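Local coordinates for protein neutral ceramidase (Pseudomonas aeruginosa, PDB 2ZWS) that hydrolyses the N-acyl linkage of ceramides to give sphingosine and free fatty acid, and also runs the reverse synthesis, using one bound zinc ion per subunit, at residues H548-V562 with V574-W588. Residues are numbered along the deposited sequence; the frame is centred on the assembly and turned at random. Where two conformers were deposited one is given.
Sequences HPKNDLRTEKTFLEV and VTVATDNDWDTQYRW. Unlike the reference sequence in segment 574-588: Val574 (reference Glu). With MG (magnesium ion), chain C.
Val562 meets Val576 and Ala577 where strands 560-562 and 574-578 run antiparallel, their axes 4.7 Å apart at 137°. Val562 N donates to Ala577 O (2.9 Å), while Val562 O takes a bond from Val576 N and a weak one from Ala577 N: a classic beta bulge. Val562 CG2 rests on Ala577 CB.

Beyond the strand pair, Asp579 grips the loop of 558-559. Asp579 N donates to Thr558 OG1 (2.9 Å), and Thr558 OG1 in turn donates to Leu560 O. Phe559 N donates to Asp579 OD2 (2.8 Å), nearly straight but from above the carboxylate plane. Asp579 CG sits between its backbone N and carbonyl carbon (chi1 68°), which turns the carboxylate to the Phe559 amide; its OD1 forms a salt bridge with Arg39.

The Phe559 and Tyr586 rings form an offset stack, centroids 4.5 Å apart and planes at 9°. Arg554 CD lies on the opposite face of Phe559. Further along, Pro549 CD sits over the five-membered ring of Trp588, 3.4 Å from its centroid, a CH-pi contact. The imidazole of His548 lies obliquely against the six-membered ring, and its NE2 is hydrogen-bonded to Glu20.

Leu560 CD1 touches the methyl CG2 of Thr584, whose OG1 binds magnesium. The ion is bound by Asp581 O, Thr584 O, Thr584 OG1 (2.5 Å), a water and His37 O; Asp579 O, also of the site, lies 2.6 Å away.

The contact joins two sheets of the C-terminal region, consistent with the beta-sandwich of this enzyme. Strand 560-566 lies between 611-622 and the outermost 574-578, whereas 584-591 crosses to the other sheet, between 32-36 and 595-603.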
ATOM      1  N   HIS A 548      19.104  14.434  10.877  1.00 16.38           N
ATOM      2  CA  HIS A 548      18.243  13.255  10.841  1.00 15.94           C
ATOM      3  C   HIS A 548      16.882  13.490  10.145  1.00 15.64           C
ATOM      4  O   HIS A 548      16.154  14.395  10.524  1.00 16.18           O
ATOM      5  CB  HIS A 548      17.980  12.815  12.270  1.00 15.94           C
ATOM      6  CG  HIS A 548      17.689  11.358  12.400  1.00 15.48           C
ATOM      7  ND1 HIS A 548      16.645  10.737  11.739  1.00 15.98           N
ATOM      8  CD2 HIS A 548      18.323  10.384  13.097  1.00 16.03           C
ATOM      9  CE1 HIS A 548      16.643   9.451  12.044  1.00 17.27           C
ATOM     10  NE2 HIS A 548      17.654   9.210  12.862  1.00 17.34           N
ATOM     11  N   PRO A 549      16.527  12.661   9.136  1.00 14.80           N
ATOM     12  CA  PRO A 549      15.223  12.849   8.469  1.00 15.21           C
ATOM     13  C   PRO A 549      14.011  12.619   9.389  1.00 15.25           C
ATOM     14  O   PRO A 549      12.906  13.036   9.024  1.00 14.85           O
ATOM     15  CB  PRO A 549      15.256  11.820   7.310  1.00 14.99           C
ATOM     16  CG  PRO A 549      16.258  10.867   7.664  1.00 15.14           C
ATOM     17  CD  PRO A 549      17.291  11.554   8.526  1.00 15.43           C
ATOM     18  N   LYS A 550      14.193  11.969  10.556  1.00 15.45           N
ATOM     19  CA  LYS A 550      13.066  11.876  11.529  1.00 15.65           C
ATOM     20  C   LYS A 550      12.627  13.255  12.011  1.00 16.40           C
ATOM     21  O   LYS A 550      11.499  13.415  12.494  1.00 18.03           O
ATOM     22  CB  LYS A 550      13.398  11.036  12.771  1.00 16.48           C
ATOM     23  CG  LYS A 550      13.215   9.553  12.607  1.00 16.74           C
ATOM     24  CD  LYS A 550      13.640   8.788  13.890  1.00 16.52           C
ATOM     25  CE  LYS A 550      13.302   7.331  13.715  1.00 16.64           C
ATOM     26  NZ  LYS A 550      13.676   6.529  14.901  1.00 15.24           N
ATOM     27  N   ASN A 551      13.504  14.244  11.882  1.00 16.51           N
ATOM     28  CA  ASN A 551      13.163  15.604  12.340  1.00 16.86           C
ATOM     29  C   ASN A 551      12.020  16.246  11.542  1.00 16.71           C
ATOM     30  O   ASN A 551      11.254  17.024  12.094  1.00 18.02           O
ATOM     31  CB  ASN A 551      14.371  16.532  12.259  1.00 16.90           C
ATOM     32  CG  ASN A 551      15.441  16.203  13.271  1.00 15.46           C
ATOM     33  OD1 ASN A 551      15.165  15.808  14.427  1.00 17.37           O
ATOM     34  ND2 ASN A 551      16.683  16.342  12.845  1.00 16.85           N
ATOM     35  N   ASP A 552      11.915  15.916  10.253  1.00 16.69           N
ATOM     36  CA  ASP A 552      10.876  16.470   9.381  1.00 15.85           C
ATOM     37  C   ASP A 552      10.744  15.536   8.172  1.00 14.61           C
ATOM     38  O   ASP A 552      11.721  15.282   7.479  1.00 14.81           O
ATOM     39  CB  ASP A 552      11.227  17.898   8.953  1.00 17.30           C
ATOM     40  CG  ASP A 552      10.050  18.645   8.344  1.00 19.98           C
ATOM     41  OD1 ASP A 552       9.374  18.111   7.433  1.00 18.89           O
ATOM     42  OD2 ASP A 552       9.780  19.786   8.796  1.00 23.23           O
ATOM     43  N   LEU A 553       9.537  15.045   7.910  1.00 14.10           N
ATOM     44  CA  LEU A 553       9.303  14.116   6.773  1.00 13.77           C
ATOM     45  C   LEU A 553       9.378  14.786   5.427  1.00 13.88           C
ATOM     46  O   LEU A 553       9.393  14.120   4.380  1.00 13.65           O
ATOM     47  CB  LEU A 553       7.921  13.497   6.896  1.00 13.25           C
ATOM     48  CG  LEU A 553       7.623  12.869   8.244  1.00 15.62           C
ATOM     49  CD1 LEU A 553       6.250  12.214   8.236  1.00 17.08           C
ATOM     50  CD2 LEU A 553       8.638  11.861   8.563  1.00 17.97           C
ATOM     51  N   ARG A 554       9.373  16.117   5.458  1.00 13.94           N
ATOM     52  CA  ARG A 554       9.383  16.922   4.243  1.00 13.58           C
ATOM     53  C   ARG A 554       8.207  16.560   3.310  1.00 14.20           C
ATOM     54  O   ARG A 554       8.352  16.411   2.102  1.00 13.74           O
ATOM     55  CB  ARG A 554      10.753  16.865   3.553  1.00 13.49           C
ATOM     56  CG  ARG A 554      11.857  17.377   4.497  1.00 14.32           C
ATOM     57  CD  ARG A 554      13.091  17.879   3.784  1.00 16.85           C
ATOM     58  NE  ARG A 554      12.850  19.105   3.019  1.00 17.11           N
ATOM     59  CZ  ARG A 554      12.803  20.330   3.540  1.00 16.02           C
ATOM     60  NH1 ARG A 554      12.580  21.362   2.735  1.00 17.82           N
ATOM     61  NH2 ARG A 554      12.959  20.512   4.851  1.00 16.07           N
ATOM     62  N   THR A 555       7.051  16.414   3.947  1.00 13.83           N
ATOM     63  CA  THR A 555       5.807  16.036   3.310  1.00 14.43           C
ATOM     64  C   THR A 555       5.470  17.082   2.222  1.00 14.23           C
ATOM     65  O   THR A 555       5.491  18.320   2.493  1.00 15.31           O
ATOM     66  CB  THR A 555       4.726  15.957   4.389  1.00 14.49           C
ATOM     67  OG1 THR A 555       5.089  14.980   5.389  1.00 16.11           O
ATOM     68  CG2 THR A 555       3.341  15.654   3.796  1.00 15.21           C
ATOM     69  N   GLU A 556       5.175  16.604   1.008  1.00 14.69           N
ATOM     70  CA  GLU A 556       4.865  17.441  -0.169  1.00 15.64           C
ATOM     71  C   GLU A 556       6.058  18.273  -0.623  1.00 16.16           C
ATOM     72  O   GLU A 556       5.926  19.165  -1.484  1.00 18.00           O
ATOM     73  CB  GLU A 556       3.637  18.336   0.060  1.00 15.95           C
ATOM     74  CG  GLU A 556       2.337  17.562   0.436  1.00 16.83           C
ATOM     75  CD  GLU A 556       1.770  16.681  -0.687  1.00 18.58           C
ATOM     76  OE1 GLU A 556       2.059  16.890  -1.881  1.00 22.03           O
ATOM     77  OE2 GLU A 556       0.934  15.836  -0.374  1.00 16.60           O
ATOM     78  N   LYS A 557       7.209  17.995  -0.008  1.00 15.56           N
ATOM     79  CA  LYS A 557       8.469  18.620  -0.399  0.50 16.11           C
ATOM     80  C   LYS A 557       9.515  17.559  -0.746  1.00 15.41           C
ATOM     81  O   LYS A 557       9.147  16.447  -1.172  1.00 15.13           O
ATOM     82  CB  LYS A 557       8.929  19.619   0.667  0.50 15.92           C
ATOM     83  CG  LYS A 557       7.905  20.758   0.893  0.50 16.75           C
ATOM     84  CD  LYS A 557       8.305  21.634   2.078  0.50 17.63           C
ATOM     85  CE  LYS A 557       9.282  22.724   1.653  0.50 19.52           C
ATOM     86  NZ  LYS A 557       9.762  23.527   2.819  0.50 19.80           N
ATOM     87  N   THR A 558      10.805  17.863  -0.587  1.00 15.27           N
ATOM     88  CA  THR A 558      11.829  16.947  -1.045  1.00 14.80           C
ATOM     89  C   THR A 558      13.137  17.098  -0.287  1.00 14.68           C
ATOM     90  O   THR A 558      13.471  18.160   0.225  1.00 14.67           O
ATOM     91  CB  THR A 558      12.086  17.140  -2.582  1.00 15.27           C
ATOM     92  OG1 THR A 558      13.015  16.160  -3.069  1.00 15.22           O
ATOM     93  CG2 THR A 558      12.556  18.580  -2.901  1.00 16.00           C
ATOM     94  N   PHE A 559      13.884  16.015  -0.205  1.00 13.56           N
ATOM     95  CA  PHE A 559      15.246  16.072   0.335  1.00 14.16           C
ATOM     96  C   PHE A 559      16.272  16.469  -0.705  1.00 14.66           C
ATOM     97  O   PHE A 559      17.445  16.704  -0.364  1.00 15.23           O
ATOM     98  CB  PHE A 559      15.632  14.715   0.945  1.00 14.17           C
ATOM     99  CG  PHE A 559      14.912  14.414   2.234  1.00 14.25           C
ATOM    100  CD1 PHE A 559      15.339  15.002   3.433  1.00 13.94           C
ATOM    101  CD2 PHE A 559      13.780  13.593   2.256  1.00 13.78           C
ATOM    102  CE1 PHE A 559      14.686  14.751   4.626  1.00 14.83           C
ATOM    103  CE2 PHE A 559      13.115  13.332   3.456  1.00 13.40           C
ATOM    104  CZ  PHE A 559      13.556  13.933   4.650  1.00 14.20           C
ATOM    105  N   LEU A 560      15.861  16.525  -1.969  1.00 14.38           N
ATOM    106  CA  LEU A 560      16.811  16.764  -3.043  1.00 14.55           C
ATOM    107  C   LEU A 560      16.120  17.324  -4.272  1.00 14.91           C
ATOM    108  O   LEU A 560      14.957  17.051  -4.550  1.00 14.39           O
ATOM    109  CB  LEU A 560      17.558  15.482  -3.423  1.00 14.24           C
ATOM    110  CG  LEU A 560      16.792  14.407  -4.213  1.00 12.44           C
ATOM    111  CD1 LEU A 560      16.943  14.579  -5.744  1.00 14.92           C
ATOM    112  CD2 LEU A 560      17.168  12.997  -3.746  1.00 13.61           C
ATOM    113  N   GLU A 561      16.890  18.076  -5.033  1.00 15.04           N
ATOM    114  CA  GLU A 561      16.454  18.589  -6.324  1.00 16.67           C
ATOM    115  C   GLU A 561      17.632  18.455  -7.274  1.00 16.96           C
ATOM    116  O   GLU A 561      18.766  18.756  -6.887  1.00 17.55           O
ATOM    117  CB  GLU A 561      16.038  20.058  -6.195  1.00 16.97           C
ATOM    118  CG  GLU A 561      14.645  20.253  -5.588  1.00 17.75           C
ATOM    119  CD  GLU A 561      14.290  21.715  -5.286  1.00 20.06           C
ATOM    120  OE1 GLU A 561      15.175  22.605  -5.383  1.00 23.28           O
ATOM    121  OE2 GLU A 561      13.113  21.955  -4.927  1.00 24.58           O
ATOM    122  N   VAL A 562      17.371  17.989  -8.496  1.00 17.35           N
ATOM    123  CA  VAL A 562      18.310  18.105  -9.617  1.00 16.75           C
ATOM    124  C   VAL A 562      17.860  19.321 -10.392  1.00 18.17           C
ATOM    125  O   VAL A 562      16.707  19.366 -10.848  1.00 17.68           O
ATOM    126  CB  VAL A 562      18.314  16.880 -10.538  1.00 16.87           C
ATOM    127  CG1 VAL A 562      19.381  17.038 -11.593  1.00 17.72           C
ATOM    128  CG2 VAL A 562      18.604  15.620  -9.738  1.00 14.87           C
ATOM    129  N   VAL A 574      15.651  25.408 -13.304  0.50 27.27           N
ATOM    130  CA  VAL A 574      14.434  24.595 -13.410  0.50 26.02           C
ATOM    131  C   VAL A 574      14.712  23.213 -12.828  0.50 25.28           C
ATOM    132  O   VAL A 574      15.655  22.530 -13.232  0.50 24.36           O
ATOM    133  CB  VAL A 574      13.923  24.461 -14.872  0.50 26.29           C
ATOM    134  CG1 VAL A 574      12.832  23.370 -14.985  0.50 26.30           C
ATOM    135  CG2 VAL A 574      13.395  25.795 -15.390  0.50 26.72           C
ATOM    136  N   THR A 575      13.880  22.805 -11.879  1.00 24.18           N
ATOM    137  CA  THR A 575      14.050  21.484 -11.275  0.50 24.01           C
ATOM    138  C   THR A 575      13.563  20.428 -12.254  1.00 23.02           C
ATOM    139  O   THR A 575      12.473  20.531 -12.839  1.00 23.62           O
ATOM    140  CB  THR A 575      13.427  21.357  -9.837  0.50 24.35           C
ATOM    141  OG1 THR A 575      13.277  19.971  -9.474  0.50 24.70           O
ATOM    142  CG2 THR A 575      12.087  22.054  -9.729  0.50 25.12           C
ATOM    143  N   VAL A 576      14.419  19.439 -12.488  1.00 22.08           N
ATOM    144  CA  VAL A 576      14.114  18.336 -13.400  1.00 21.32           C
ATOM    145  C   VAL A 576      13.939  16.995 -12.680  1.00 20.13           C
ATOM    146  O   VAL A 576      13.483  16.021 -13.284  1.00 21.06           O
ATOM    147  CB  VAL A 576      15.169  18.156 -14.533  1.00 21.77           C
ATOM    148  CG1 VAL A 576      15.247  19.420 -15.434  1.00 23.12           C
ATOM    149  CG2 VAL A 576      16.539  17.759 -13.964  1.00 21.76           C
ATOM    150  N   ALA A 577      14.301  16.943 -11.401  1.00 18.62           N
ATOM    151  CA  ALA A 577      14.061  15.728 -10.612  1.00 17.47           C
ATOM    152  C   ALA A 577      14.015  16.043  -9.126  1.00 16.73           C
ATOM    153  O   ALA A 577      14.677  16.968  -8.648  1.00 17.01           O
ATOM    154  CB  ALA A 577      15.106  14.673 -10.916  1.00 17.54           C
ATOM    155  N   THR A 578      13.209  15.259  -8.411  1.00 15.74           N
ATOM    156  CA  THR A 578      12.960  15.425  -7.000  0.50 16.51           C
ATOM    157  C   THR A 578      13.271  14.071  -6.322  1.00 14.46           C
ATOM    158  O   THR A 578      13.623  13.112  -7.021  1.00 14.81           O
ATOM    159  CB  THR A 578      11.486  15.901  -6.868  0.50 17.89           C
ATOM    160  OG1 THR A 578      11.455  17.330  -6.963  0.50 20.47           O
ATOM    161  CG2 THR A 578      10.846  15.467  -5.603  0.50 20.01           C
ATOM    162  N   ASP A 579      13.109  13.962  -4.998  1.00 14.39           N
ATOM    163  CA  ASP A 579      13.345  12.664  -4.353  1.00 13.39           C
ATOM    164  C   ASP A 579      12.292  11.602  -4.716  1.00 12.98           C
ATOM    165  O   ASP A 579      12.509  10.425  -4.463  1.00 13.81           O
ATOM    166  CB  ASP A 579      13.591  12.770  -2.823  1.00 13.78           C
ATOM    167  CG  ASP A 579      12.364  13.218  -2.021  1.00 13.91           C
ATOM    168  OD1 ASP A 579      11.207  13.127  -2.528  1.00 15.78           O
ATOM    169  OD2 ASP A 579      12.562  13.590  -0.835  1.00 12.81           O
ATOM    170  N   ASN A 580      11.176  12.016  -5.317  1.00 12.32           N
ATOM    171  CA  ASN A 580      10.161  11.067  -5.725  1.00 12.68           C
ATOM    172  C   ASN A 580      10.557  10.264  -6.953  1.00 13.62           C
ATOM    173  O   ASN A 580      10.052   9.158  -7.167  1.00 13.02           O
ATOM    174  CB  ASN A 580       8.843  11.760  -6.032  1.00 12.70           C
ATOM    175  CG  ASN A 580       7.729  10.782  -6.255  1.00 12.88           C
ATOM    176  OD1 ASN A 580       7.522   9.864  -5.452  1.00 12.60           O
ATOM    177  ND2 ASN A 580       7.003  10.961  -7.356  1.00 13.51           N
ATOM    178  N   ASP A 581      11.457  10.814  -7.768  1.00 14.12           N
ATOM    179  CA  ASP A 581      11.688  10.234  -9.086  1.00 13.97           C
ATOM    180  C   ASP A 581      12.476   8.912  -9.050  1.00 13.16           C
ATOM    181  O   ASP A 581      13.371   8.737  -8.230  1.00 13.26           O
ATOM    182  CB  ASP A 581      12.326  11.266  -9.989  1.00 14.81           C
ATOM    183  CG  ASP A 581      11.345  12.365 -10.332  1.00 16.43           C
ATOM    184  OD1 ASP A 581      10.262  12.029 -10.873  1.00 16.99           O
ATOM    185  OD2 ASP A 581      11.621  13.551 -10.011  1.00 17.21           O
ATOM    186  N   TRP A 582      12.152   8.000  -9.966  1.00 13.33           N
ATOM    187  CA  TRP A 582      12.874   6.732 -10.083  1.00 13.64           C
ATOM    188  C   TRP A 582      14.389   6.922 -10.250  1.00 13.31           C
ATOM    189  O   TRP A 582      15.157   6.127  -9.705  1.00 13.74           O
ATOM    190  CB  TRP A 582      12.337   5.948 -11.293  1.00 13.81           C
ATOM    191  CG  TRP A 582      13.020   4.660 -11.505  1.00 14.17           C
ATOM    192  CD1 TRP A 582      14.029   4.413 -12.393  1.00 15.73           C
ATOM    193  CD2 TRP A 582      12.757   3.428 -10.826  1.00 15.73           C
ATOM    194  NE1 TRP A 582      14.415   3.097 -12.297  1.00 16.44           N
ATOM    195  CE2 TRP A 582      13.649   2.470 -11.357  1.00 17.39           C
ATOM    196  CE3 TRP A 582      11.850   3.036  -9.828  1.00 16.28           C
ATOM    197  CZ2 TRP A 582      13.690   1.155 -10.908  1.00 15.28           C
ATOM    198  CZ3 TRP A 582      11.880   1.689  -9.385  1.00 16.50           C
ATOM    199  CH2 TRP A 582      12.801   0.779  -9.929  1.00 16.54           C
ATOM    200  N   ASP A 583      14.793   7.966 -10.990  1.00 13.53           N
ATOM    201  CA  ASP A 583      16.204   8.163 -11.356  1.00 14.21           C
ATOM    202  C   ASP A 583      17.048   8.705 -10.204  1.00 14.07           C
ATOM    203  O   ASP A 583      18.268   8.785 -10.332  1.00 14.93           O
ATOM    204  CB  ASP A 583      16.366   9.100 -12.546  1.00 15.54           C
ATOM    205  CG  ASP A 583      15.808   8.530 -13.812  1.00 17.95           C
ATOM    206  OD1 ASP A 583      15.803   7.292 -13.968  1.00 22.32           O
ATOM    207  OD2 ASP A 583      15.375   9.344 -14.656  1.00 20.26           O
ATOM    208  N   THR A 584      16.410   9.095  -9.096  1.00 13.44           N
ATOM    209  CA  THR A 584      17.152   9.661  -7.940  1.00 13.53           C
ATOM    210  C   THR A 584      17.062   8.760  -6.709  1.00 13.38           C
ATOM    211  O   THR A 584      16.083   8.024  -6.538  1.00 12.38           O
ATOM    212  CB  THR A 584      16.664  11.080  -7.539  1.00 13.94           C
ATOM    213  OG1 THR A 584      15.297  10.998  -7.102  1.00 14.05           O
ATOM    214  CG2 THR A 584      16.752  12.011  -8.705  1.00 16.02           C
ATOM    215  N   GLN A 585      18.109   8.813  -5.873  1.00 13.07           N
ATOM    216  CA  GLN A 585      18.068   8.185  -4.562  1.00 14.00           C
ATOM    217  C   GLN A 585      18.609   9.136  -3.522  1.00 13.21           C
ATOM    218  O   GLN A 585      19.490   9.937  -3.810  1.00 14.38           O
ATOM    219  CB  GLN A 585      18.877   6.888  -4.561  1.00 14.30           C
ATOM    220  CG  GLN A 585      18.338   5.861  -5.586  1.00 15.17           C
ATOM    221  CD  GLN A 585      19.046   4.493  -5.584  1.00 17.83           C
ATOM    222  OE1 GLN A 585      18.713   3.627  -6.394  1.00 25.52           O
ATOM    223  NE2 GLN A 585      20.002   4.298  -4.716  1.00 19.59           N
ATOM    224  N   TYR A 586      18.060   9.013  -2.314  1.00 13.47           N
ATOM    225  CA  TYR A 586      18.488   9.745  -1.123  1.00 13.17           C
ATOM    226  C   TYR A 586      18.810   8.719  -0.059  1.00 13.42           C
ATOM    227  O   TYR A 586      17.977   7.866   0.247  1.00 12.01           O
ATOM    228  CB  TYR A 586      17.362  10.675  -0.633  1.00 14.13           C
ATOM    229  CG  TYR A 586      17.484  11.094   0.823  1.00 13.75           C
ATOM    230  CD1 TYR A 586      18.395  12.090   1.212  1.00 16.26           C
ATOM    231  CD2 TYR A 586      16.685  10.495   1.821  1.00 15.89           C
ATOM    232  CE1 TYR A 586      18.502  12.487   2.544  1.00 14.87           C
ATOM    233  CE2 TYR A 586      16.813  10.865   3.176  1.00 14.51           C
ATOM    234  CZ  TYR A 586      17.710  11.881   3.518  1.00 14.61           C
ATOM    235  OH  TYR A 586      17.817  12.228   4.853  1.00 16.22           O
ATOM    236  N   ARG A 587      20.046   8.755   0.434  1.00 13.45           N
ATOM    237  CA  ARG A 587      20.471   7.828   1.489  0.60 14.65           C
ATOM    238  C   ARG A 587      21.014   8.615   2.661  1.00 13.91           C
ATOM    239  O   ARG A 587      21.802   9.535   2.473  1.00 15.13           O
ATOM    240  CB  ARG A 587      21.551   6.861   0.995  0.60 15.03           C
ATOM    241  CG  ARG A 587      21.813   5.724   1.999  0.60 16.97           C
ATOM    242  CD  ARG A 587      22.824   4.664   1.542  0.60 17.71           C
ATOM    243  NE  ARG A 587      22.416   4.021   0.294  0.60 21.27           N
ATOM    244  CZ  ARG A 587      21.589   2.977   0.185  0.60 22.81           C
ATOM    245  NH1 ARG A 587      21.053   2.389   1.258  0.60 23.84           N
ATOM    246  NH2 ARG A 587      21.300   2.518  -1.024  0.60 23.18           N
ATOM    247  N   TRP A 588      20.568   8.245   3.850  1.00 13.48           N
ATOM    248  CA  TRP A 588      21.014   8.847   5.104  1.00 13.97           C
ATOM    249  C   TRP A 588      21.837   7.847   5.897  1.00 14.31           C
ATOM    250  O   TRP A 588      21.444   6.685   6.016  1.00 14.50           O
ATOM    251  CB  TRP A 588      19.806   9.184   5.977  1.00 14.61           C
ATOM    252  CG  TRP A 588      20.196   9.880   7.251  1.00 14.90           C
ATOM    253  CD1 TRP A 588      20.423  11.223   7.409  1.00 14.68           C
ATOM    254  CD2 TRP A 588      20.409   9.274   8.529  1.00 14.80           C
ATOM    255  NE1 TRP A 588      20.751  11.496   8.723  1.00 15.60           N
ATOM    256  CE2 TRP A 588      20.777  10.317   9.427  1.00 15.41           C
ATOM    257  CE3 TRP A 588      20.344   7.958   9.004  1.00 14.86           C
ATOM    258  CZ2 TRP A 588      21.047  10.079  10.783  1.00 15.21           C
ATOM    259  CZ3 TRP A 588      20.611   7.717  10.356  1.00 15.85           C
ATOM    260  CH2 TRP A 588      20.988   8.783  11.221  1.00 15.10           C
TER
HETATM  261 MG    MG C 648      14.098   9.088  -6.057  1.00 13.08          MG
HETATM  262  O   HOH W   1      11.136  20.388  -5.709  1.00 29.48           O
HETATM  263  O   HOH W   2      15.053   9.821  -3.824  1.00 16.09           O